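Side-chain contacts in uncharacterized protein (Bacteroides ovatus, PDB 4IRT), which is of unknown function but, as a putative neuraminidase with BNR repeat-like sequence, may act on sialic acid-containing glycans: residues Thr254-Asp259 and Pro264-Tyr269; Arg318-Val321 and Val326-Ile329. One frame throughout, in Å; residues are numbered along the deposited sequence.

Interaction 1: residues Thr254-Asp259 and Pro264-Tyr269; sequences TSMSAD and PYIATY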
loop_
_atom_site.group_PDB
_atom_site.type_symbol
_atom_site.label_atom_id
_atom_site.label_comp_id
_atom_site.label_asym_id
_atom_site.label_seq_id
_atom_site.Cartn_x
_atom_site.Cartn_y
_atom_site.Cartn_z
ATOM N N THR A 254 -4.745 -1.389 -4.803
ATOM C CA THR A 254 -5.052 -2.088 -3.560
ATOM C C THR A 254 -3.724 -2.479 -2.908
ATOM O O THR A 254 -2.886 -1.602 -2.651
ATOM C CB THR A 254 -6.022 -3.274 -3.757
ATOM O OG1 THR A 254 -5.454 -4.231 -4.666
ATOM C CG2 THR A 254 -7.371 -2.775 -4.299
ATOM N N SER A 255 -3.508 -3.764 -2.638
ATOM C CA SER A 255 -2.306 -4.190 -1.950
ATOM C C SER A 255 -2.071 -5.662 -2.224
ATOM O O SER A 255 -2.953 -6.385 -2.742
ATOM C CB SER A 255 -2.409 -3.926 -0.428
ATOM O OG SER A 255 -3.280 -4.888 0.200
HETATM N N MSE A 256 -0.855 -6.099 -1.951
HETATM C CA MSE A 256 -0.485 -7.510 -2.111
HETATM C C MSE A 256 0.547 -7.937 -1.090
HETATM O O MSE A 256 1.190 -7.123 -0.410
HETATM C CB MSE A 256 -0.013 -7.766 -3.554
HETATM C CG MSE A 256 1.334 -7.175 -3.832
HETATM SE SE MSE A 256 1.947 -7.734 -5.622
HETATM C CE MSE A 256 1.687 -9.642 -5.563
ATOM N N SER A 257 0.683 -9.243 -0.954
ATOM C CA SER A 257 1.637 -9.813 -0.032
ATOM C C SER A 257 2.185 -11.116 -0.627
ATOM O O SER A 257 1.898 -11.474 -1.768
ATOM C CB SER A 257 0.986 -10.067 1.330
ATOM O OG SER A 257 1.937 -10.135 2.388
ATOM N N ALA A 258 2.989 -11.798 0.174
ATOM C CA ALA A 258 3.532 -13.080 -0.175
ATOM C C ALA A 258 3.779 -13.874 1.103
ATOM O O ALA A 258 3.958 -13.308 2.189
ATOM C CB ALA A 258 4.827 -12.911 -0.930
ATOM N N ASP A 259 3.766 -15.202 0.978
ATOM C CA ASP A 259 4.167 -16.024 2.089
ATOM C C ASP A 259 5.694 -16.180 2.091
ATOM O O ASP A 259 6.408 -15.682 1.204
ATOM C CB ASP A 259 3.403 -17.375 2.094
ATOM C CG ASP A 259 3.667 -18.219 0.850
ATOM O OD1 ASP A 259 4.741 -18.042 0.222
ATOM O OD2 ASP A 259 2.790 -19.064 0.517
ATOM N N PRO A 264 2.588 -15.386 -4.210
ATOM C CA PRO A 264 1.941 -14.062 -4.131
ATOM C C PRO A 264 0.466 -14.157 -3.821
ATOM O O PRO A 264 -0.206 -15.077 -4.303
ATOM C CB PRO A 264 2.105 -13.486 -5.543
ATOM C CG PRO A 264 2.097 -14.741 -6.425
ATOM C CD PRO A 264 2.868 -15.763 -5.607
ATOM N N TYR A 265 -0.018 -13.168 -3.075
ATOM C CA TYR A 265 -1.406 -13.031 -2.681
ATOM C C TYR A 265 -1.843 -11.598 -2.961
ATOM O O TYR A 265 -1.129 -10.672 -2.608
ATOM C CB TYR A 265 -1.585 -13.280 -1.195
ATOM C CG TYR A 265 -1.321 -14.693 -0.776
ATOM C CD1 TYR A 265 -0.027 -15.155 -0.691
ATOM C CD2 TYR A 265 -2.354 -15.554 -0.473
ATOM C CE1 TYR A 265 0.238 -16.460 -0.300
ATOM C CE2 TYR A 265 -2.106 -16.866 -0.093
ATOM C CZ TYR A 265 -0.805 -17.313 -0.013
ATOM O OH TYR A 265 -0.509 -18.606 0.372
ATOM N N ILE A 266 -3.000 -11.422 -3.608
ATOM C CA ILE A 266 -3.487 -10.077 -3.993
ATOM C C ILE A 266 -4.886 -9.866 -3.421
ATOM O O ILE A 266 -5.734 -10.705 -3.613
ATOM C CB ILE A 266 -3.547 -9.932 -5.519
ATOM C CG1 ILE A 266 -2.171 -10.195 -6.131
ATOM C CG2 ILE A 266 -4.107 -8.555 -5.895
ATOM C CD1 ILE A 266 -2.139 -10.616 -7.603
ATOM N N ALA A 267 -5.102 -8.757 -2.718
ATOM C CA ALA A 267 -6.391 -8.461 -2.077
ATOM C C ALA A 267 -7.081 -7.301 -2.777
ATOM O O ALA A 267 -6.483 -6.246 -3.019
ATOM C CB ALA A 267 -6.192 -8.142 -0.609
ATOM N N THR A 268 -8.340 -7.508 -3.135
ATOM C CA THR A 268 -9.094 -6.522 -3.865
ATOM C C THR A 268 -10.577 -6.820 -3.744
ATOM O O THR A 268 -11.000 -7.568 -2.839
ATOM C CB THR A 268 -8.633 -6.405 -5.360
ATOM O OG1 THR A 268 -9.287 -5.303 -5.973
ATOM C CG2 THR A 268 -8.962 -7.685 -6.163
ATOM N N TYR A 269 -11.380 -6.179 -4.609
ATOM C CA TYR A 269 -12.801 -6.466 -4.683
ATOM C C TYR A 269 -13.379 -6.285 -6.097
ATOM O O TYR A 269 -12.817 -5.586 -6.929
ATOM C CB TYR A 269 -13.624 -5.688 -3.640
ATOM C CG TYR A 269 -13.665 -4.157 -3.748
ATOM C CD1 TYR A 269 -14.422 -3.523 -4.731
ATOM C CD2 TYR A 269 -12.981 -3.366 -2.833
ATOM C CE1 TYR A 269 -14.474 -2.137 -4.816
ATOM C CE2 TYR A 269 -13.022 -1.960 -2.889
ATOM C CZ TYR A 269 -13.755 -1.355 -3.881
ATOM O OH TYR A 269 -13.827 0.016 -3.969
#

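Interaction 2: residues Arg318-Val321 and Val326-Ile329; sequences RIVV and VFYI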
loop_
_atom_site.group_PDB
_atom_site.type_symbol
_atom_site.label_atom_id
_atom_site.label_comp_id
_atom_site.label_asym_id
_atom_site.label_seq_id
_atom_site.Cartn_x
_atom_site.Cartn_y
_atom_site.Cartn_z
ATOM N N ARG A 318 -6.008 -4.814 3.089
ATOM C CA ARG A 318 -4.629 -5.300 3.304
ATOM C C ARG A 318 -4.700 -6.736 3.803
ATOM O O ARG A 318 -5.725 -7.155 4.348
ATOM C CB ARG A 318 -3.868 -4.467 4.340
ATOM C CG ARG A 318 -3.558 -3.014 3.973
ATOM C CD ARG A 318 -2.253 -2.905 3.263
ATOM N NE ARG A 318 -1.780 -1.553 2.933
ATOM C CZ ARG A 318 -0.585 -1.084 3.259
ATOM N NH1 ARG A 318 0.260 -1.785 4.027
ATOM N NH2 ARG A 318 -0.234 0.119 2.857
ATOM N N ILE A 319 -3.607 -7.475 3.616
ATOM C CA ILE A 319 -3.506 -8.862 4.051
ATOM C C ILE A 319 -2.116 -9.158 4.602
ATOM O O ILE A 319 -1.103 -8.569 4.175
ATOM C CB ILE A 319 -3.763 -9.866 2.905
ATOM C CG1 ILE A 319 -2.948 -9.500 1.646
ATOM C CG2 ILE A 319 -5.238 -9.978 2.581
ATOM C CD1 ILE A 319 -2.978 -10.587 0.581
ATOM N N VAL A 320 -2.063 -10.097 5.534
ATOM C CA VAL A 320 -0.802 -10.788 5.827
ATOM C C VAL A 320 -1.079 -12.287 5.789
ATOM O O VAL A 320 -2.207 -12.728 6.040
ATOM C CB VAL A 320 -0.157 -10.355 7.155
ATOM C CG1 VAL A 320 0.253 -8.877 7.082
ATOM C CG2 VAL A 320 -1.051 -10.649 8.354
ATOM N N VAL A 321 -0.043 -13.038 5.429
ATOM C CA VAL A 321 -0.151 -14.466 5.248
ATOM C C VAL A 321 0.928 -15.206 6.054
ATOM O O VAL A 321 2.072 -14.744 6.172
ATOM C CB VAL A 321 -0.042 -14.831 3.765
ATOM C CG1 VAL A 321 -0.310 -16.322 3.522
ATOM C CG2 VAL A 321 -1.005 -13.992 2.948
ATOM N N VAL A 326 -4.505 -16.736 6.337
ATOM C CA VAL A 326 -4.672 -15.365 5.885
ATOM C C VAL A 326 -5.449 -14.534 6.895
ATOM O O VAL A 326 -6.505 -14.940 7.370
ATOM C CB VAL A 326 -5.415 -15.321 4.525
ATOM C CG1 VAL A 326 -5.672 -13.884 4.107
ATOM C CG2 VAL A 326 -4.621 -16.046 3.456
ATOM N N PHE A 327 -4.915 -13.344 7.171
ATOM C CA PHE A 327 -5.599 -12.309 7.916
ATOM C C PHE A 327 -5.851 -11.144 6.958
ATOM O O PHE A 327 -4.902 -10.537 6.449
ATOM C CB PHE A 327 -4.717 -11.867 9.077
ATOM C CG PHE A 327 -4.332 -12.996 9.968
ATOM C CD1 PHE A 327 -3.239 -13.793 9.669
ATOM C CD2 PHE A 327 -5.090 -13.299 11.092
ATOM C CE1 PHE A 327 -2.876 -14.857 10.483
ATOM C CE2 PHE A 327 -4.735 -14.376 11.901
ATOM C CZ PHE A 327 -3.638 -15.159 11.583
ATOM N N TYR A 328 -7.127 -10.819 6.785
ATOM C CA TYR A 328 -7.608 -9.912 5.740
ATOM C C TYR A 328 -8.321 -8.736 6.402
ATOM O O TYR A 328 -9.374 -8.889 7.029
ATOM C CB TYR A 328 -8.552 -10.705 4.853
ATOM C CG TYR A 328 -8.947 -10.101 3.518
ATOM C CD1 TYR A 328 -9.858 -9.053 3.450
ATOM C CD2 TYR A 328 -8.464 -10.640 2.314
ATOM C CE1 TYR A 328 -10.241 -8.525 2.252
ATOM C CE2 TYR A 328 -8.846 -10.110 1.101
ATOM C CZ TYR A 328 -9.723 -9.048 1.082
ATOM O OH TYR A 328 -10.133 -8.556 -0.137
ATOM N N ILE A 329 -7.720 -7.550 6.278
ATOM C CA ILE A 329 -8.154 -6.361 6.987
ATOM C C ILE A 329 -8.958 -5.437 6.056
ATOM O O ILE A 329 -8.544 -5.172 4.907
ATOM C CB ILE A 329 -6.965 -5.601 7.584
ATOM C CG1 ILE A 329 -6.060 -6.530 8.399
ATOM C CG2 ILE A 329 -7.459 -4.460 8.455
ATOM C CD1 ILE A 329 -6.746 -7.169 9.598
#

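Interaction 1: residues Thr254-Asp259 and Pro264-Tyr269
The first two strands of a four-stranded antiparallel propeller blade meet here as a beta hairpin, Ser-255 pairing with Ala-267, Met-256 with Ile-266, Ser-257 with Tyr-265 and Ala-258 with Pro-264. Ser-257 and Tyr-265 form a hydrogen-bonded pair, with Ser-257 N to Tyr-265 O at 2.8 Å and Tyr-265 N to Ser-257 O at 2.9 Å. Ala-267 N reaches Ser-255 O at 3.2 Å. Where the strand gives way to loop, a side chain takes over: with chi1 at 60°, Thr-254 OG1 sits between its own backbone N and carbonyl carbon and donates to Ala-267 O over 2.8 Å, tilted 21° from that carbonyl's plane. On the face of Met-256, Pro-264 and Ile-266, the selenomethionine chain bends at its last torsion (chi3 -50°) and lays CE 3.9 Å from Pro-264 CB, with Ile-266 CG1 equally near. On the other face Asp-259 OD2 lies in plane at the Tyr-265 ring edge, 3.3 Å from OH, a weak contact; Asp-259 OD1 accepts from Asn-263 N in the turn. The backbone bonds fix the register, while the buried apolar face of Met-256 packs against the neighbouring blade containing strands 178-185 and 191-198.

Interaction 2: residues Arg318-Val321 and Val326-Ile329
Ile-319 and Tyr-328 make the tight spot of this hairpin: the methyl CG2 of Ile-319 comes 3.3 Å from Tyr-328 CD2, meeting the ring obliquely. With CG1 of Ile-319 between the backbone N and carbonyl carbon (chi1 48°), CG2 is left beside the N, directed at the tyrosine. Close by, Ile-319 CA approaches Phe-327 O at 3.2 Å in a CA-H...O contact. The packing is looser toward the turn, where Val-321 CG2 and Val-326 CG2 run side by side 4.2 Å apart; this end too is buried and does not face solvent. On the opposite face Val-320 CG2 touches Phe-327 CB at 3.9 Å. Four backbone bonds hold the strands: Ile-329 N to Arg-318 O at 2.8 Å and Phe-327 N to Val-320 O at 3.0 Å are nearly straight, returned by Arg-318 N to Ile-329 O and Val-320 N to Phe-327 O. Polar ends leave the hairpin: Arg-318 NH2 bonds Val-22 O and Arg-24 O, and Tyr-328 OH bonds Arg-281 O. Apolar side chains thus fill the contact itself, while the buried guanidinium and phenol find carbonyl partners elsewhere, tying these first two strands of a blade to other parts of the chain.

Overall arrangement
Interactions 1 and 2 are the opening hairpins of two four-stranded antiparallel sheets, consistent with successive blades of a beta-propeller. They follow in series along the chain, residues 254-269 before 318-329, with centres about 8 Å apart on the same side of the chain's centre. In each, the 255-258 or 318-322 strand is an edge strand of its sheet, and the face of Tyr-265 and Ala-267 in interaction 1 meets that of Ile-319 and Val-321 in interaction 2. Tyr-265 CB lies 3.5 Å from Ile-319 CD1. Ser-255 OG adds a hydrogen bond to Pro-317 O, just before interaction 2. The two hairpins thus pack on each other where neighbouring blades meet, through apolar and polar contacts.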